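Periplasmic molybdate-binding protein (Azotobacter vinelandii, PDB 1ATG) binds molybdate and tungstate in a pocket between its two domains and, as a periplasmic solute-binding protein, probably hands the oxyanion to an ABC transporter. Local coordinates at residues A100-R105 with T135-I140; V83-K88 with Q148-T153; T122-H127 with A184-P189. All blocks are in the same frame, centred on the assembly; numbering follows the deposited sequence. Where two conformers were deposited one is given.

Contact 1. Residues A100-R105 with T135-I140; sequences AGNGWR and TAQERI
The two backbones come nearest at R105 and R139, whose CA atoms lie 6.3 Å apart shortly before the chain enters the adjacent parallel strands 107-110 and 140-143 of this periplasmic binding protein fold. Segment 100-105 is an irregular loop. Segment 135-140 carries the end of helix 131-136, closed by a Schellman motif: E138 takes up positive phi, and R139 after it faces the loop. The R139 chain bends at chi3 (72°), and its guanidinium meets a row of loop carbonyls. R139 NE donates to R105 O at 3.2 Å, within the guanidinium plane. R139 NH2 serves two acceptors: the bond to G101 O, 3.0 Å, is nearly straight at 167° and uses a lone pair, whereas W104 O, 3.0 Å from R139 NH2, is met from above its carbonyl plane. R139 NH1 binds Q137 OE1 at 2.9 Å and reaches N102 OD1 through a weak bond. Four bonds and this weak fifth leave the group little room to rotate. One face of the W104 indole lies against it in a cation-pi contact, R139 CZ being 3.9 Å from the centroid of the six-membered ring, with the planes 39° apart; W104 NE1 bonds to V98 O. K133 brings a second positive charge near R139 NH1, and Q137 OE1, accepting from both, probably eases the repulsion. Water 1 accepts from Q137 NE2 and donates to N102 OD1 at 2.6 Å.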
loop_
_atom_site.group_PDB
_atom_site.type_symbol
_atom_site.label_atom_id
_atom_site.label_comp_id
_atom_site.label_asym_id
_atom_site.label_seq_id
_atom_site.Cartn_x
_atom_site.Cartn_y
_atom_site.Cartn_z
ATOM N N ALA A 100 -13.814 -19.428 3.991
ATOM C CA ALA A 100 -15.189 -19.874 4.171
ATOM C C ALA A 100 -15.363 -20.792 5.370
ATOM O O ALA A 100 -16.506 -21.163 5.675
ATOM C CB ALA A 100 -15.657 -20.580 2.902
ATOM N N GLY A 101 -14.293 -21.150 6.061
ATOM C CA GLY A 101 -14.370 -22.047 7.202
ATOM C C GLY A 101 -14.253 -21.339 8.546
ATOM O O GLY A 101 -14.150 -20.125 8.665
ATOM N N ASN A 102 -14.275 -22.169 9.590
ATOM C CA ASN A 102 -14.202 -21.688 10.967
ATOM C C ASN A 102 -12.927 -22.121 11.659
ATOM O O ASN A 102 -12.864 -22.183 12.895
ATOM C CB ASN A 102 -15.446 -22.162 11.731
ATOM C CG ASN A 102 -16.734 -21.617 11.145
ATOM O OD1 ASN A 102 -16.834 -20.450 10.761
ATOM N ND2 ASN A 102 -17.746 -22.476 11.059
ATOM N N GLY A 103 -11.863 -22.363 10.904
ATOM C CA GLY A 103 -10.570 -22.768 11.429
ATOM C C GLY A 103 -9.638 -21.627 11.800
ATOM O O GLY A 103 -8.421 -21.796 11.904
ATOM N N TRP A 104 -10.172 -20.452 12.072
ATOM C CA TRP A 104 -9.401 -19.266 12.423
ATOM C C TRP A 104 -10.360 -18.321 13.134
ATOM O O TRP A 104 -11.590 -18.434 12.970
ATOM C CB TRP A 104 -8.786 -18.610 11.194
ATOM C CG TRP A 104 -9.773 -18.326 10.100
ATOM C CD1 TRP A 104 -10.183 -19.197 9.124
ATOM C CD2 TRP A 104 -10.481 -17.107 9.876
ATOM N NE1 TRP A 104 -11.101 -18.585 8.309
ATOM C CE2 TRP A 104 -11.297 -17.302 8.735
ATOM C CE3 TRP A 104 -10.502 -15.861 10.494
ATOM C CZ2 TRP A 104 -12.124 -16.297 8.248
ATOM C CZ3 TRP A 104 -11.320 -14.872 10.009
ATOM C CH2 TRP A 104 -12.130 -15.084 8.878
ATOM N N ARG A 105 -9.815 -17.379 13.872
ATOM C CA ARG A 105 -10.603 -16.478 14.695
ATOM C C ARG A 105 -10.882 -15.167 13.989
ATOM O O ARG A 105 -12.025 -14.947 13.562
ATOM C CB ARG A 105 -9.891 -16.279 16.042
ATOM C CG ARG A 105 -9.821 -17.572 16.864
ATOM C CD ARG A 105 -8.814 -17.447 18.003
ATOM N NE ARG A 105 -7.456 -17.582 17.431
ATOM C CZ ARG A 105 -6.388 -17.768 18.206
ATOM N NH1 ARG A 105 -6.508 -17.792 19.525
ATOM N NH2 ARG A 105 -5.199 -17.917 17.662
ATOM N N THR A 135 -18.753 -10.300 8.872
ATOM C CA THR A 135 -19.103 -9.097 9.611
ATOM C C THR A 135 -20.075 -9.449 10.736
ATOM O O THR A 135 -19.884 -9.043 11.888
ATOM C CB THR A 135 -19.734 -8.062 8.666
ATOM O OG1 THR A 135 -18.768 -7.681 7.670
ATOM C CG2 THR A 135 -20.169 -6.810 9.414
ATOM N N ALA A 136 -21.096 -10.257 10.440
ATOM C CA ALA A 136 -22.070 -10.666 11.453
ATOM C C ALA A 136 -21.415 -11.455 12.581
ATOM O O ALA A 136 -21.780 -11.324 13.763
ATOM C CB ALA A 136 -23.172 -11.505 10.824
ATOM N N GLN A 137 -20.443 -12.294 12.226
ATOM C CA GLN A 137 -19.702 -13.087 13.193
ATOM C C GLN A 137 -18.644 -12.283 13.927
ATOM O O GLN A 137 -17.939 -12.848 14.790
ATOM C CB GLN A 137 -19.045 -14.269 12.472
ATOM C CG GLN A 137 -20.085 -15.263 11.969
ATOM C CD GLN A 137 -19.483 -16.381 11.161
ATOM O OE1 GLN A 137 -18.349 -16.305 10.662
ATOM N NE2 GLN A 137 -20.233 -17.463 11.011
ATOM N N GLU A 138 -18.449 -11.020 13.615
ATOM C CA GLU A 138 -17.465 -10.161 14.249
ATOM C C GLU A 138 -16.051 -10.705 14.101
ATOM O O GLU A 138 -15.191 -10.595 14.992
ATOM C CB GLU A 138 -17.844 -9.915 15.722
ATOM C CG GLU A 138 -19.178 -9.178 15.836
ATOM C CD GLU A 138 -19.472 -8.700 17.243
ATOM O OE1 GLU A 138 -19.226 -9.465 18.197
ATOM O OE2 GLU A 138 -19.946 -7.554 17.392
ATOM N N ARG A 139 -15.779 -11.315 12.954
ATOM C CA ARG A 139 -14.442 -11.863 12.717
ATOM C C ARG A 139 -13.523 -10.899 12.016
ATOM O O ARG A 139 -12.309 -11.150 12.012
ATOM C CB ARG A 139 -14.575 -13.195 11.985
ATOM C CG ARG A 139 -15.160 -14.184 13.010
ATOM C CD ARG A 139 -15.562 -15.463 12.341
ATOM N NE ARG A 139 -14.429 -16.277 11.922
ATOM C CZ ARG A 139 -14.573 -17.317 11.112
ATOM N NH1 ARG A 139 -15.783 -17.617 10.630
ATOM N NH2 ARG A 139 -13.548 -18.062 10.770
ATOM N N ILE A 140 -14.037 -9.817 11.463
ATOM C CA ILE A 140 -13.175 -8.850 10.803
ATOM C C ILE A 140 -12.759 -7.806 11.818
ATOM O O ILE A 140 -13.619 -7.236 12.510
ATOM C CB ILE A 140 -13.895 -8.172 9.627
ATOM C CG1 ILE A 140 -14.287 -9.192 8.566
ATOM C CG2 ILE A 140 -13.032 -7.064 9.046
ATOM C CD1 ILE A 140 -15.240 -8.652 7.513
HETATM O O HOH W 1 -19.297 -19.817 10.335
#

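Contact 2. Residues V83-K88 with Q148-T153; sequences VLWSAK and QAHSQT. With SO4 (sulfate ion), chain D.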
loop_
_atom_site.group_PDB
_atom_site.type_symbol
_atom_site.label_atom_id
_atom_site.label_comp_id
_atom_site.label_asym_id
_atom_site.label_seq_id
_atom_site.Cartn_x
_atom_site.Cartn_y
_atom_site.Cartn_z
ATOM N N VAL A 83 -2.600 -9.728 -0.771
ATOM C CA VAL A 83 -2.315 -11.070 -0.304
ATOM C C VAL A 83 -3.107 -11.388 0.958
ATOM O O VAL A 83 -3.190 -10.526 1.867
ATOM C CB VAL A 83 -0.827 -11.300 0.036
ATOM C CG1 VAL A 83 -0.538 -12.801 0.082
ATOM C CG2 VAL A 83 0.139 -10.627 -0.914
ATOM N N LEU A 84 -3.702 -12.560 1.013
ATOM C CA LEU A 84 -4.247 -13.081 2.266
ATOM C C LEU A 84 -3.082 -13.818 2.940
ATOM O O LEU A 84 -2.463 -14.709 2.317
ATOM C CB LEU A 84 -5.382 -14.057 1.996
ATOM C CG LEU A 84 -5.940 -14.726 3.264
ATOM C CD1 LEU A 84 -6.633 -13.718 4.164
ATOM C CD2 LEU A 84 -6.896 -15.843 2.876
ATOM N N TRP A 85 -2.740 -13.427 4.148
ATOM C CA TRP A 85 -1.556 -13.952 4.805
ATOM C C TRP A 85 -1.906 -14.407 6.206
ATOM O O TRP A 85 -2.785 -13.879 6.871
ATOM C CB TRP A 85 -0.528 -12.807 4.881
ATOM C CG TRP A 85 0.813 -13.158 5.448
ATOM C CD1 TRP A 85 1.604 -14.226 5.106
ATOM C CD2 TRP A 85 1.511 -12.453 6.478
ATOM N NE1 TRP A 85 2.760 -14.199 5.851
ATOM C CE2 TRP A 85 2.731 -13.136 6.703
ATOM C CE3 TRP A 85 1.253 -11.303 7.224
ATOM C CZ2 TRP A 85 3.660 -12.701 7.636
ATOM C CZ3 TRP A 85 2.196 -10.879 8.146
ATOM C CH2 TRP A 85 3.394 -11.571 8.340
ATOM N N SER A 86 -1.151 -15.403 6.665
ATOM C CA SER A 86 -1.119 -15.788 8.054
ATOM C C SER A 86 0.353 -16.007 8.433
ATOM O O SER A 86 1.126 -16.550 7.632
ATOM C CB SER A 86 -1.904 -17.057 8.362
ATOM O OG SER A 86 -1.781 -17.433 9.739
ATOM N N ALA A 87 0.697 -15.700 9.673
ATOM C CA ALA A 87 2.014 -16.062 10.189
ATOM C C ALA A 87 2.090 -17.581 10.367
ATOM O O ALA A 87 3.204 -18.115 10.461
ATOM C CB ALA A 87 2.302 -15.366 11.514
ATOM N N LYS A 88 0.986 -18.301 10.432
ATOM C CA LYS A 88 1.022 -19.742 10.643
ATOM C C LYS A 88 1.163 -20.501 9.346
ATOM O O LYS A 88 0.284 -20.440 8.482
ATOM C CB LYS A 88 -0.289 -20.203 11.312
ATOM C CG LYS A 88 -0.300 -21.697 11.607
ATOM C CD LYS A 88 -1.427 -22.156 12.516
ATOM C CE LYS A 88 -1.297 -23.651 12.790
ATOM N NZ LYS A 88 -2.520 -24.216 13.419
ATOM N N GLN A 148 -0.848 -1.417 9.846
ATOM C CA GLN A 148 -1.389 -2.025 11.062
ATOM C C GLN A 148 -1.961 -3.407 10.791
ATOM O O GLN A 148 -1.740 -4.317 11.603
ATOM C CB GLN A 148 -2.421 -1.105 11.709
ATOM C CG GLN A 148 -3.031 -1.702 12.975
ATOM C CD GLN A 148 -3.883 -0.694 13.718
ATOM O OE1 GLN A 148 -5.052 -0.457 13.423
ATOM N NE2 GLN A 148 -3.280 -0.062 14.730
ATOM N N ALA A 149 -2.629 -3.652 9.655
ATOM C CA ALA A 149 -3.113 -4.995 9.348
ATOM C C ALA A 149 -1.939 -5.974 9.302
ATOM O O ALA A 149 -2.028 -7.083 9.822
ATOM C CB ALA A 149 -3.876 -4.986 8.039
ATOM N N HIS A 150 -0.858 -5.530 8.643
ATOM C CA HIS A 150 0.331 -6.381 8.586
ATOM C C HIS A 150 0.925 -6.644 9.970
ATOM O O HIS A 150 1.269 -7.784 10.276
ATOM C CB HIS A 150 1.374 -5.742 7.648
ATOM C CG HIS A 150 2.686 -6.456 7.749
ATOM N ND1 HIS A 150 3.718 -5.941 8.496
ATOM C CD2 HIS A 150 3.105 -7.640 7.243
ATOM C CE1 HIS A 150 4.741 -6.787 8.444
ATOM N NE2 HIS A 150 4.399 -7.817 7.702
ATOM N N SER A 151 1.044 -5.610 10.795
ATOM C CA SER A 151 1.563 -5.759 12.149
ATOM C C SER A 151 0.748 -6.763 12.962
ATOM O O SER A 151 1.277 -7.655 13.642
ATOM C CB SER A 151 1.489 -4.410 12.898
ATOM O OG SER A 151 1.813 -4.672 14.261
ATOM N N GLN A 152 -0.568 -6.621 12.889
ATOM C CA GLN A 152 -1.463 -7.506 13.632
ATOM C C GLN A 152 -1.345 -8.941 13.178
ATOM O O GLN A 152 -1.410 -9.884 13.974
ATOM C CB GLN A 152 -2.898 -7.029 13.460
ATOM C CG GLN A 152 -3.206 -5.694 14.109
ATOM C CD GLN A 152 -2.787 -5.584 15.562
ATOM O OE1 GLN A 152 -3.212 -6.372 16.405
ATOM N NE2 GLN A 152 -1.930 -4.620 15.883
ATOM N N THR A 153 -1.192 -9.147 11.865
ATOM C CA THR A 153 -1.058 -10.494 11.340
ATOM C C THR A 153 0.312 -11.069 11.656
ATOM O O THR A 153 0.443 -12.238 12.022
ATOM C CB THR A 153 -1.318 -10.497 9.819
ATOM O OG1 THR A 153 -2.565 -9.841 9.549
ATOM C CG2 THR A 153 -1.428 -11.913 9.294
HETATM S S SO4 D . 0.397 -1.464 15.109
HETATM O O1 SO4 D . 1.725 -1.466 15.818
HETATM O O2 SO4 D . -0.109 -2.872 15.066
HETATM O O3 SO4 D . 0.576 -0.937 13.718
HETATM O O4 SO4 D . -0.573 -0.602 15.851
HETATM O O HOH W 2 -1.053 -14.514 11.686
#
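W85 reaches from its strand to T153 and H150 on the helix. Its CB points toward them, and with CG anti to the backbone N (chi1 -176°) the indole runs out toward the helix. W85 CD2 comes within 4.1 Å of T153 CG2, and CE3 closes to 3.4 Å on the same methyl. CZ3 is the next atom round, 3.5 Å from H150 CD2, and CH2 follows at 3.9 Å from H150 NE2. The imidazole is almost parallel to the indole, the planes 9° apart, but slid so far that the rings barely overlap. On the pyrrole side, W85 NE1 donates to P176 O. This is helix-on-sheet packing within one alpha/beta lobe of the binding protein: the axes of the short segments 83-86 (strand) and 148-153 (helix) pass 9.2 Å apart at 30°, and V163 on the neighbouring strand 160-164 touches both W85 and H150. The same helix begins at V146, part of the tungstate pocket, so the H150 side chain lies about 9 Å from the bound anion. T153 is held in rotation by OG1, which donates to A149 O over 2.8 Å, approaching from the face of the carbonyl plane opposite to T153 N; CG2 is thereby turned onto the strand, 3.4 Å from W85 O. Elsewhere on this helix, Q148 NE2 and Q152 NE2 both donate to a sulfate, probably from the crystallisation liquor.

Contact 3. Residues T122-H127 with A184-P189; sequences TQVLTH and ANYYEP
H127 and Y186 form an offset stack, ring centroids 4.2 Å apart and planes at 25°. H127 CD2 sits over the centre of one Y186 face, while Y186 CA lies over a face of the imidazole, offset toward its rim, in a CH-pi contact 3.9 Å from the H127 ring centroid. Water 4 lies in the imidazole plane, 2.8 Å from H127 ND1; V124 CG1 is at the edge of the Y186 ring. The histidine reaches this position because its CG stands anti to the backbone N (chi1 -173°), carrying the ring off the last turn of helix 116-127. An alanine in place of Y186 would take away the phenol ring, and the H127 imidazole would probably lose its stacking partner and become freer to turn. The loop met here leads from strand 178-180 to strand 191-196, which pairs with both 75-86 and 51-53, a course consistent with one of the interdomain connections of a two-lobed binding protein. One turn back along the helix, Q123 OE1 accepts from E188 N at 3.0 Å; the bond is straight (165°), though the donor stands well above the amide plane. Water 3 donates to the same OE1 and to E188 O, bridging the two residues. Between these polar ends, V124 CA makes a CA-H...O contact with Y186 O at 3.5 Å, and V124 CG2 packs on Y187 CD1 at 3.8 Å. Y187 OH is hydrogen-bonded to L82 N on strand 75-86.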
loop_
_atom_site.group_PDB
_atom_site.type_symbol
_atom_site.label_atom_id
_atom_site.label_comp_id
_atom_site.label_asym_id
_atom_site.label_seq_id
_atom_site.Cartn_x
_atom_site.Cartn_y
_atom_site.Cartn_z
ATOM N N THR A 122 -11.709 -6.100 1.268
ATOM C CA THR A 122 -13.165 -6.131 1.404
ATOM C C THR A 122 -13.841 -6.554 0.107
ATOM O O THR A 122 -14.765 -7.371 0.123
ATOM C CB THR A 122 -13.645 -4.743 1.850
ATOM O OG1 THR A 122 -13.002 -4.409 3.093
ATOM C CG2 THR A 122 -15.145 -4.732 2.081
ATOM N N GLN A 123 -13.314 -6.078 -1.022
ATOM C CA GLN A 123 -13.816 -6.489 -2.316
ATOM C C GLN A 123 -13.662 -7.991 -2.526
ATOM O O GLN A 123 -14.554 -8.603 -3.127
ATOM C CB GLN A 123 -13.115 -5.727 -3.452
ATOM C CG GLN A 123 -13.610 -4.287 -3.539
ATOM C CD GLN A 123 -12.813 -3.440 -4.498
ATOM O OE1 GLN A 123 -11.682 -3.751 -4.869
ATOM N NE2 GLN A 123 -13.420 -2.303 -4.892
ATOM N N VAL A 124 -12.572 -8.591 -2.055
ATOM C CA VAL A 124 -12.415 -10.036 -2.181
ATOM C C VAL A 124 -13.493 -10.749 -1.381
ATOM O O VAL A 124 -14.100 -11.706 -1.869
ATOM C CB VAL A 124 -11.024 -10.484 -1.726
ATOM C CG1 VAL A 124 -10.906 -12.002 -1.678
ATOM C CG2 VAL A 124 -9.970 -9.890 -2.661
ATOM N N LEU A 125 -13.739 -10.322 -0.138
ATOM C CA LEU A 125 -14.807 -10.958 0.637
ATOM C C LEU A 125 -16.165 -10.799 -0.034
ATOM O O LEU A 125 -16.962 -11.743 -0.052
ATOM C CB LEU A 125 -14.840 -10.428 2.065
ATOM C CG LEU A 125 -13.579 -10.696 2.899
ATOM C CD1 LEU A 125 -13.849 -10.215 4.317
ATOM C CD2 LEU A 125 -13.176 -12.155 2.888
ATOM N N THR A 126 -16.418 -9.631 -0.616
ATOM C CA THR A 126 -17.679 -9.441 -1.341
ATOM C C THR A 126 -17.722 -10.373 -2.531
ATOM O O THR A 126 -18.773 -10.977 -2.836
ATOM C CB THR A 126 -17.761 -7.967 -1.774
ATOM O OG1 THR A 126 -17.948 -7.176 -0.594
ATOM C CG2 THR A 126 -18.872 -7.714 -2.781
ATOM N N HIS A 127 -16.619 -10.521 -3.256
ATOM C CA HIS A 127 -16.592 -11.406 -4.416
ATOM C C HIS A 127 -16.954 -12.836 -4.055
ATOM O O HIS A 127 -17.635 -13.527 -4.828
ATOM C CB HIS A 127 -15.208 -11.340 -5.073
ATOM C CG HIS A 127 -15.120 -12.076 -6.377
ATOM N ND1 HIS A 127 -15.423 -11.495 -7.591
ATOM C CD2 HIS A 127 -14.778 -13.351 -6.640
ATOM C CE1 HIS A 127 -15.248 -12.404 -8.540
ATOM N NE2 HIS A 127 -14.881 -13.536 -8.000
ATOM N N ALA A 184 -6.887 -11.635 -9.857
ATOM C CA ALA A 184 -7.067 -10.236 -10.225
ATOM C C ALA A 184 -8.491 -9.816 -10.553
ATOM O O ALA A 184 -8.765 -8.626 -10.526
ATOM C CB ALA A 184 -6.135 -9.880 -11.380
ATOM N N ASN A 185 -9.377 -10.774 -10.792
ATOM C CA ASN A 185 -10.780 -10.442 -11.008
ATOM C C ASN A 185 -11.579 -10.443 -9.712
ATOM O O ASN A 185 -12.784 -10.176 -9.751
ATOM C CB ASN A 185 -11.422 -11.393 -12.022
ATOM C CG ASN A 185 -11.390 -12.844 -11.606
ATOM O OD1 ASN A 185 -10.423 -13.362 -11.058
ATOM N ND2 ASN A 185 -12.473 -13.566 -11.872
ATOM N N TYR A 186 -10.939 -10.676 -8.559
ATOM C CA TYR A 186 -11.652 -10.703 -7.294
ATOM C C TYR A 186 -11.716 -9.340 -6.618
ATOM O O TYR A 186 -12.442 -9.213 -5.623
ATOM C CB TYR A 186 -11.044 -11.699 -6.309
ATOM C CG TYR A 186 -11.282 -13.163 -6.568
ATOM C CD1 TYR A 186 -11.377 -13.705 -7.845
ATOM C CD2 TYR A 186 -11.401 -14.039 -5.490
ATOM C CE1 TYR A 186 -11.592 -15.054 -8.034
ATOM C CE2 TYR A 186 -11.614 -15.395 -5.668
ATOM C CZ TYR A 186 -11.702 -15.896 -6.951
ATOM O OH TYR A 186 -11.910 -17.246 -7.150
ATOM N N TYR A 187 -10.949 -8.375 -7.100
ATOM C CA TYR A 187 -10.899 -7.043 -6.541
ATOM C C TYR A 187 -10.437 -6.083 -7.635
ATOM O O TYR A 187 -9.825 -6.541 -8.615
ATOM C CB TYR A 187 -9.947 -6.967 -5.354
ATOM C CG TYR A 187 -8.495 -7.320 -5.583
ATOM C CD1 TYR A 187 -8.050 -8.626 -5.720
ATOM C CD2 TYR A 187 -7.543 -6.312 -5.658
ATOM C CE1 TYR A 187 -6.715 -8.922 -5.895
ATOM C CE2 TYR A 187 -6.204 -6.601 -5.847
ATOM C CZ TYR A 187 -5.795 -7.909 -5.969
ATOM O OH TYR A 187 -4.447 -8.147 -6.109
ATOM N N GLU A 188 -10.674 -4.797 -7.460
ATOM C CA GLU A 188 -10.179 -3.859 -8.479
ATOM C C GLU A 188 -8.693 -3.649 -8.279
ATOM O O GLU A 188 -8.234 -3.487 -7.143
ATOM C CB GLU A 188 -10.951 -2.546 -8.351
ATOM C CG GLU A 188 -12.438 -2.687 -8.676
ATOM C CD GLU A 188 -12.729 -2.897 -10.145
ATOM O OE1 GLU A 188 -11.833 -2.809 -11.016
ATOM O OE2 GLU A 188 -13.902 -3.138 -10.513
ATOM N N PRO A 189 -7.891 -3.609 -9.332
ATOM C CA PRO A 189 -6.446 -3.449 -9.192
ATOM C C PRO A 189 -6.050 -2.260 -8.354
ATOM O O PRO A 189 -6.618 -1.165 -8.374
ATOM C CB PRO A 189 -5.946 -3.387 -10.624
ATOM C CG PRO A 189 -6.950 -4.192 -11.387
ATOM C CD PRO A 189 -8.275 -3.880 -10.734
HETATM O O HOH W 3 -9.368 -2.230 -5.019
HETATM O O HOH W 4 -15.709 -8.834 -8.452
#

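In the fold
From the N terminus, the first of these segments reached is 83-88, at the end of strand 75-86; contact 2 closes the loop from there to helix 146-154. Nested inside it, contact 1 joins the stretch before strand 107-110 to the end of helix 131-136. Contact 3 opens within both loops, at helix 116-127, and closes beyond them at 184-189, so it crosses contacts 1 and 2. Contacts 1 and 3 touch where I140 CD1 packs 3.8 Å from L125 CD1; contact 2 touches neither. Contact 2 ties helix to sheet, contact 1 ties a loop to a helix end, and contact 3 ties a helix to the loop leading into strand 191-196.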